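Local coordinates for nucleoplasmin-like protein (PDB 1NLQ) that binds core histones and takes part in the ATP-facilitated assembly of approximately regularly spaced nucleosomal arrays, this chain being the N-terminal core that forms pentamers, at residues S5-T10 and G101-D106; F48-V53 and L90-G95; T55-V60 and Y82-T87. All coordinates share one frame; numbering follows the deposited sequence.

Contact 1 of 3, residues S5-T10 and G101-D106; sequences SFYGVT and GHNIKD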
# COMPACT_ATOMS: atom_id res chain seq x y z
N SER A 5 -15.42 9.39 -11.07
CA SER A 5 -14.61 9.73 -12.22
C SER A 5 -13.15 9.63 -11.80
O SER A 5 -12.79 9.93 -10.66
CB SER A 5 -14.90 11.15 -12.69
OG SER A 5 -14.05 11.50 -13.77
N PHE A 6 -12.31 9.20 -12.73
CA PHE A 6 -10.88 9.08 -12.47
C PHE A 6 -10.28 10.46 -12.27
O PHE A 6 -10.64 11.40 -12.97
CB PHE A 6 -10.20 8.39 -13.65
CG PHE A 6 -8.71 8.36 -13.54
CD1 PHE A 6 -8.08 7.54 -12.61
CD2 PHE A 6 -7.92 9.16 -14.36
CE1 PHE A 6 -6.70 7.53 -12.49
CE2 PHE A 6 -6.54 9.15 -14.26
CZ PHE A 6 -5.92 8.33 -13.32
N TYR A 7 -9.37 10.59 -11.30
CA TYR A 7 -8.71 11.86 -11.04
C TYR A 7 -7.24 11.67 -11.35
O TYR A 7 -6.61 10.74 -10.85
CB TYR A 7 -8.87 12.29 -9.57
CG TYR A 7 -8.35 13.70 -9.28
CD1 TYR A 7 -9.02 14.83 -9.76
CD2 TYR A 7 -7.21 13.90 -8.50
CE1 TYR A 7 -8.56 16.13 -9.46
CE2 TYR A 7 -6.75 15.19 -8.20
CZ TYR A 7 -7.43 16.30 -8.68
OH TYR A 7 -6.99 17.56 -8.37
N GLY A 8 -6.71 12.53 -12.20
CA GLY A 8 -5.31 12.46 -12.56
C GLY A 8 -4.83 13.82 -12.98
O GLY A 8 -5.24 14.33 -14.03
N VAL A 9 -3.96 14.42 -12.17
CA VAL A 9 -3.42 15.74 -12.47
C VAL A 9 -1.89 15.73 -12.35
O VAL A 9 -1.32 14.88 -11.66
CB VAL A 9 -4.02 16.81 -11.53
CG1 VAL A 9 -5.53 16.80 -11.66
CG2 VAL A 9 -3.61 16.56 -10.08
N THR A 10 -1.25 16.67 -13.03
CA THR A 10 0.21 16.75 -13.03
C THR A 10 0.70 18.08 -12.46
O THR A 10 0.10 19.13 -12.71
CB THR A 10 0.78 16.58 -14.46
OG1 THR A 10 0.23 15.40 -15.07
CG2 THR A 10 2.29 16.46 -14.41
N GLY A 101 -6.36 9.38 -8.27
CA GLY A 101 -7.38 9.06 -7.29
C GLY A 101 -8.77 8.87 -7.85
O GLY A 101 -8.96 8.64 -9.05
N HIS A 102 -9.74 8.94 -6.94
CA HIS A 102 -11.16 8.78 -7.27
C HIS A 102 -11.86 10.09 -7.03
O HIS A 102 -11.72 10.68 -5.96
CB HIS A 102 -11.81 7.73 -6.36
CG HIS A 102 -11.26 6.35 -6.53
ND1 HIS A 102 -12.06 5.26 -6.77
CD2 HIS A 102 -9.99 5.88 -6.48
CE1 HIS A 102 -11.31 4.18 -6.88
NE2 HIS A 102 -10.05 4.52 -6.70
N ASN A 103 -12.61 10.55 -8.02
CA ASN A 103 -13.35 11.80 -7.90
C ASN A 103 -14.80 11.39 -7.67
O ASN A 103 -15.52 11.11 -8.61
CB ASN A 103 -13.26 12.61 -9.20
CG ASN A 103 -13.60 14.06 -8.99
OD1 ASN A 103 -14.32 14.42 -8.06
ND2 ASN A 103 -13.07 14.92 -9.87
N ILE A 104 -15.21 11.34 -6.41
CA ILE A 104 -16.57 10.92 -6.07
C ILE A 104 -17.54 12.10 -6.12
O ILE A 104 -17.41 13.07 -5.39
CB ILE A 104 -16.55 10.27 -4.68
CG1 ILE A 104 -15.58 9.09 -4.70
CG2 ILE A 104 -17.93 9.79 -4.32
CD1 ILE A 104 -15.16 8.61 -3.33
N LYS A 105 -18.54 11.99 -7.00
CA LYS A 105 -19.50 13.06 -7.21
C LYS A 105 -20.51 13.36 -6.10
O LYS A 105 -20.88 14.51 -5.89
CB LYS A 105 -20.25 12.82 -8.52
CG LYS A 105 -19.36 12.45 -9.71
CD LYS A 105 -18.22 13.45 -9.94
CE LYS A 105 -17.63 13.29 -11.33
NZ LYS A 105 -16.40 14.09 -11.57
N ASP A 106 -20.96 12.33 -5.40
CA ASP A 106 -21.93 12.52 -4.32
C ASP A 106 -22.00 11.30 -3.42
O ASP A 106 -21.23 10.35 -3.59
CB ASP A 106 -23.31 12.84 -4.89
CG ASP A 106 -23.78 11.82 -5.91
OD1 ASP A 106 -23.72 10.61 -5.61
OD2 ASP A 106 -24.21 12.24 -7.00
O HOH W 1 -11.51 13.84 -12.18
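Asn103 and Ser5 form a hydrogen-bonded antiparallel pair, and the asparagine illustrates how one side chain can serve a strand pair at several levels. At its root, CB of Asn103 rests against O of Ser5 at 3.1 Å, beside the backbone bond from Asn103 N to that same oxygen (2.7 Å). CG is turned anti to the backbone N (chi1 -161°), which carries the amide past the serine toward Tyr7. There ND2 comes within 4.1 Å of Tyr7 CD1, the amide and ring planes standing 89° apart. ND2 also donates to a water 3.0 Å away, which in turn donates to Phe6 O at 2.7 Å and lies in the plane of the tyrosine ring, at its edge. OD1 accepts from Trp20 NE1, so both ends of the amide are held. Gly101 and Tyr7 make the next hydrogen-bonded pair. The face bearing Phe6 and His102 turns to the second subunit, where Phe6 meets the ring of Phe81 and His102 NE2 bonds to Asp78 O; His102 ND1 is bonded to Glu4 OE1 of its own chain. Strand 4-11 is outermost in its sheet within this chain; strand 97-104 separates it from strand 31-39, whose Leu32 and Ile34 meet Tyr7.

Contact 2 of 3, residues F48-V53 and L90-G95; sequences FNVVEV and LIKGSG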
# COMPACT_ATOMS: atom_id res chain seq x y z
N PHE A 48 14.59 16.25 -3.97
CA PHE A 48 13.35 16.08 -3.24
C PHE A 48 12.21 16.81 -3.92
O PHE A 48 12.35 17.96 -4.33
CB PHE A 48 13.50 16.59 -1.81
CG PHE A 48 14.07 15.59 -0.86
CD1 PHE A 48 15.32 15.80 -0.27
CD2 PHE A 48 13.38 14.42 -0.56
CE1 PHE A 48 15.86 14.86 0.60
CE2 PHE A 48 13.92 13.47 0.32
CZ PHE A 48 15.15 13.69 0.90
N ASN A 49 11.09 16.11 -4.04
CA ASN A 49 9.89 16.68 -4.64
C ASN A 49 8.83 16.53 -3.56
O ASN A 49 8.54 15.42 -3.13
CB ASN A 49 9.50 15.91 -5.90
CG ASN A 49 10.18 16.45 -7.14
OD1 ASN A 49 9.57 17.19 -7.91
ND2 ASN A 49 11.45 16.11 -7.32
N VAL A 50 8.28 17.65 -3.13
CA VAL A 50 7.29 17.65 -2.06
C VAL A 50 5.98 18.28 -2.49
O VAL A 50 5.95 19.39 -3.02
CB VAL A 50 7.83 18.43 -0.83
CG1 VAL A 50 6.81 18.41 0.30
CG2 VAL A 50 9.14 17.80 -0.39
N VAL A 51 4.89 17.55 -2.27
CA VAL A 51 3.55 18.02 -2.61
C VAL A 51 2.86 18.35 -1.30
O VAL A 51 2.85 17.56 -0.37
CB VAL A 51 2.73 16.94 -3.34
CG1 VAL A 51 1.32 17.44 -3.61
CG2 VAL A 51 3.41 16.56 -4.64
N GLU A 52 2.30 19.55 -1.22
CA GLU A 52 1.61 19.98 -0.02
C GLU A 52 0.13 20.09 -0.33
O GLU A 52 -0.25 20.58 -1.39
CB GLU A 52 2.13 21.35 0.41
CG GLU A 52 1.41 21.93 1.60
CD GLU A 52 1.60 23.42 1.70
OE1 GLU A 52 2.72 23.86 2.02
OE2 GLU A 52 0.62 24.14 1.45
N VAL A 53 -0.71 19.63 0.59
CA VAL A 53 -2.15 19.72 0.38
C VAL A 53 -2.68 20.85 1.24
O VAL A 53 -2.21 21.07 2.36
CB VAL A 53 -2.87 18.38 0.73
CG1 VAL A 53 -2.81 18.10 2.21
CG2 VAL A 53 -4.32 18.44 0.28
N LEU A 90 3.25 21.88 -5.52
CA LEU A 90 4.60 21.34 -5.53
C LEU A 90 5.47 22.41 -4.89
O LEU A 90 5.91 23.34 -5.56
CB LEU A 90 5.04 21.07 -6.97
CG LEU A 90 6.37 20.34 -7.17
CD1 LEU A 90 6.32 18.95 -6.54
CD2 LEU A 90 6.66 20.23 -8.66
N ILE A 91 5.70 22.29 -3.59
CA ILE A 91 6.47 23.28 -2.85
C ILE A 91 7.99 23.06 -2.85
O ILE A 91 8.74 23.89 -2.32
CB ILE A 91 5.99 23.39 -1.38
CG1 ILE A 91 6.18 22.06 -0.66
CG2 ILE A 91 4.52 23.79 -1.35
CD1 ILE A 91 5.91 22.13 0.83
N LYS A 92 8.44 21.95 -3.44
CA LYS A 92 9.87 21.65 -3.54
C LYS A 92 10.07 20.68 -4.70
O LYS A 92 9.31 19.71 -4.84
CB LYS A 92 10.38 21.02 -2.24
CG LYS A 92 11.90 21.03 -2.09
CD LYS A 92 12.30 20.56 -0.69
CE LYS A 92 13.72 21.01 -0.33
NZ LYS A 92 14.00 20.84 1.13
N GLY A 93 11.08 20.93 -5.52
CA GLY A 93 11.34 20.07 -6.66
C GLY A 93 10.71 20.62 -7.93
O GLY A 93 9.91 21.55 -7.88
N SER A 94 11.06 20.05 -9.07
CA SER A 94 10.51 20.52 -10.33
C SER A 94 9.60 19.51 -11.00
O SER A 94 9.00 19.79 -12.04
CB SER A 94 11.63 20.93 -11.29
OG SER A 94 12.35 22.03 -10.74
N GLY A 95 9.47 18.35 -10.37
CA GLY A 95 8.61 17.31 -10.91
C GLY A 95 9.12 16.72 -12.22
O GLY A 95 10.32 16.73 -12.48
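Val50 faces two residues at once, Ile91 and Lys92, and the pair of strands is thereby a clear example of a classic beta bulge. The backbone bonds frame it: Val50 N donates to Lys92 O (2.9 Å), while Val50 O receives Ile91 N at 3.0 Å, the donor lying nearly along the C=O axis. Two CA-H...O contacts supplement them, the shorter joining Asn49 CA to Lys92 O at 3.1 Å.

The side-chain hydrogen bond lies beyond the bulge. Asn49 OD1 accepts Gly95 N at 2.7 Å, the donor lying in the carbonyl plane of the amide. With CG beside the backbone N (chi1 -88°), the asparagine can span the turn, while its ND2 is occupied by Glu47 O. Gly93 passes close to this amide at a positive phi of 96°, where a CB would collide with Asn49 CG.

The apolar contacts are most numerous round Val50, where Ile91 CG1 meets Val50 CG1 at 3.8 Å and Lys92 CB packs on Val50 CB at 3.9 Å. Ile91 crosses Glu52 at about a right angle, its methyls against both CB and OE1, while OE2 is bonded to Asn54 ND2. On the Val51 and Leu90 face a single looser contact joins Leu90 CD1 to Val51 CG2 at 4.2 Å. Phe48 packs on Lys68, a residue inferred to take part in the interaction between pentamers.

The chemistry is thus divided: backbone bonds and aliphatic groups join the strands, and one asparagine ties the loop after strand 86-92 back to strand 48-55. Bonded through both OD1 and ND2, the amide is probably hindered from turning, which would steady the turn.

Contact 3 of 3, residues T55-V60 and Y82-T87; sequences TPKDSV and YESKVT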
# COMPACT_ATOMS: atom_id res chain seq x y z
N THR A 55 -6.36 22.76 2.59
CA THR A 55 -7.80 22.76 2.69
C THR A 55 -8.17 23.78 3.76
O THR A 55 -7.87 23.58 4.94
CB THR A 55 -8.37 21.38 3.09
OG1 THR A 55 -8.37 20.51 1.95
CG2 THR A 55 -9.79 21.53 3.59
N PRO A 56 -8.80 24.89 3.36
CA PRO A 56 -9.17 25.90 4.36
C PRO A 56 -10.13 25.31 5.38
O PRO A 56 -9.98 25.52 6.60
CB PRO A 56 -9.84 26.99 3.51
CG PRO A 56 -9.19 26.81 2.14
CD PRO A 56 -9.21 25.31 2.01
N LYS A 57 -11.10 24.56 4.87
CA LYS A 57 -12.13 23.91 5.67
C LYS A 57 -11.63 23.31 6.98
O LYS A 57 -12.38 23.26 7.96
CB LYS A 57 -12.79 22.81 4.82
CG LYS A 57 -13.96 22.12 5.49
CD LYS A 57 -14.60 21.08 4.57
CE LYS A 57 -15.93 20.58 5.11
NZ LYS A 57 -16.58 19.52 4.31
N ASP A 58 -10.37 22.88 7.01
CA ASP A 58 -9.80 22.29 8.21
C ASP A 58 -8.45 22.87 8.64
O ASP A 58 -7.64 22.18 9.28
CB ASP A 58 -9.67 20.78 8.00
CG ASP A 58 -10.93 20.17 7.44
OD1 ASP A 58 -11.97 20.19 8.15
OD2 ASP A 58 -10.91 19.68 6.28
N SER A 59 -8.21 24.14 8.30
CA SER A 59 -6.95 24.80 8.65
C SER A 59 -5.82 23.84 8.32
O SER A 59 -4.82 23.74 9.06
CB SER A 59 -6.92 25.16 10.14
OG SER A 59 -7.96 26.08 10.45
N VAL A 60 -5.99 23.14 7.21
CA VAL A 60 -5.04 22.15 6.75
C VAL A 60 -4.04 22.63 5.71
O VAL A 60 -4.41 23.17 4.66
CB VAL A 60 -5.78 20.91 6.19
CG1 VAL A 60 -4.87 20.10 5.27
CG2 VAL A 60 -6.23 20.02 7.35
N TYR A 82 -13.44 15.49 2.04
CA TYR A 82 -14.88 15.52 1.90
C TYR A 82 -15.43 16.94 1.80
O TYR A 82 -15.06 17.81 2.57
CB TYR A 82 -15.49 14.81 3.10
CG TYR A 82 -17.00 14.74 3.15
CD1 TYR A 82 -17.71 13.81 2.39
CD2 TYR A 82 -17.72 15.57 4.01
CE1 TYR A 82 -19.09 13.70 2.49
CE2 TYR A 82 -19.10 15.47 4.12
CZ TYR A 82 -19.78 14.53 3.36
OH TYR A 82 -21.15 14.43 3.49
N GLU A 83 -16.31 17.15 0.82
CA GLU A 83 -16.94 18.45 0.62
C GLU A 83 -16.05 19.61 1.00
O GLU A 83 -16.36 20.38 1.92
CB GLU A 83 -18.23 18.53 1.45
CG GLU A 83 -19.31 17.59 0.98
CD GLU A 83 -20.56 17.67 1.83
OE1 GLU A 83 -21.59 17.11 1.42
OE2 GLU A 83 -20.50 18.27 2.92
N SER A 84 -14.93 19.75 0.30
CA SER A 84 -14.03 20.85 0.60
C SER A 84 -13.17 21.19 -0.59
O SER A 84 -12.96 20.36 -1.49
CB SER A 84 -13.16 20.51 1.83
OG SER A 84 -12.51 19.26 1.70
N LYS A 85 -12.70 22.43 -0.63
CA LYS A 85 -11.84 22.88 -1.71
C LYS A 85 -10.43 22.43 -1.35
O LYS A 85 -9.91 22.78 -0.28
CB LYS A 85 -11.89 24.40 -1.83
CG LYS A 85 -11.07 24.93 -2.98
CD LYS A 85 -11.05 26.44 -3.01
CE LYS A 85 -10.14 26.94 -4.12
NZ LYS A 85 -9.83 28.38 -3.95
N VAL A 86 -9.82 21.64 -2.22
CA VAL A 86 -8.47 21.15 -1.95
C VAL A 86 -7.45 21.60 -2.98
O VAL A 86 -7.66 21.45 -4.18
CB VAL A 86 -8.46 19.62 -1.90
CG1 VAL A 86 -7.05 19.12 -1.62
CG2 VAL A 86 -9.41 19.13 -0.83
N THR A 87 -6.34 22.16 -2.51
CA THR A 87 -5.31 22.59 -3.44
C THR A 87 -4.00 21.85 -3.18
O THR A 87 -3.52 21.80 -2.05
CB THR A 87 -5.02 24.09 -3.30
OG1 THR A 87 -6.23 24.84 -3.55
CG2 THR A 87 -3.98 24.51 -4.32
O HOH W 2 -10.57 18.57 3.54
O HOH W 3 -18.89 18.59 5.45
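Thr55 and Val86 meet in the close-packed part of this contact, while Lys57 reaches over its solvent side. Thr55 OG1 lies beside its own backbone N and touches Val86 CG2 at 3.3 Å; its methyl, CG2, turns the other way and rests 3.9 Å from Ser84 CB. Phe81 of strand 74-82 packs on both Thr55 and Val86, so this corner is buried. Replacing Thr55 by alanine removes both branches, which would probably open a gap beside Val86 CG2 and Ser84 CB and cost a nearby water its weak partner.

The outer part is looser and more polar. Lys57 is exposed, and its chain runs fully extended from a CG anti to the backbone N (chi1 -175°), bringing NZ to two consecutive carbonyls. It donates to Tyr82 O at 2.9 Å, from above the carbonyl plane, and to Glu83 O, where the modelled 2.5 Å is unusually short and the exact place of the ammonium group is therefore doubtful. A water 2.7 Å from Lys57 NZ donates to Glu83 OE2, so the opposite charges meet through solvent; Glu83 OE1 is taken by Gly29 N. The CG of Glu83 lies over the centre of one face of the Tyr82 ring, 3.7 Å above its plane. A second water bonds Ser84 OG and Asp58 OD2, with a weak link to Thr55 OG1.

Thr55 N donates to Val60 O, closing a four-residue loop, within which Ser59 N bonds back to Pro56 O. This is the tip of a beta hairpin joining strands 48-55 and 60-68, laid against the segment that leads into the neighbouring strand 86-92.

The three contacts show how chemistry follows position in a sandwich of two antiparallel four-stranded sheets, consistent with the nucleoplasmin jelly roll. Contact 1 belongs to one sheet and contact 2 to the other; contact 3 sits at that second sheet's end, where the chain crosses from strand 74-82 to strand 86-92. Contacts 2 and 3 touch where Val53 CG2 meets Val86 CG1 at 3.4 Å. None is wholly core: each has buried residues, but exposed ones occur only in contacts 2 and 3. Contact 1 relies on regular backbone pairing, contact 2 on bulged pairing with aliphatic packing, and contact 3 on a small buried Thr55-Val86 patch flanked by an exposed lysine and waters. Contact 1 faces the second subunit, the others the third.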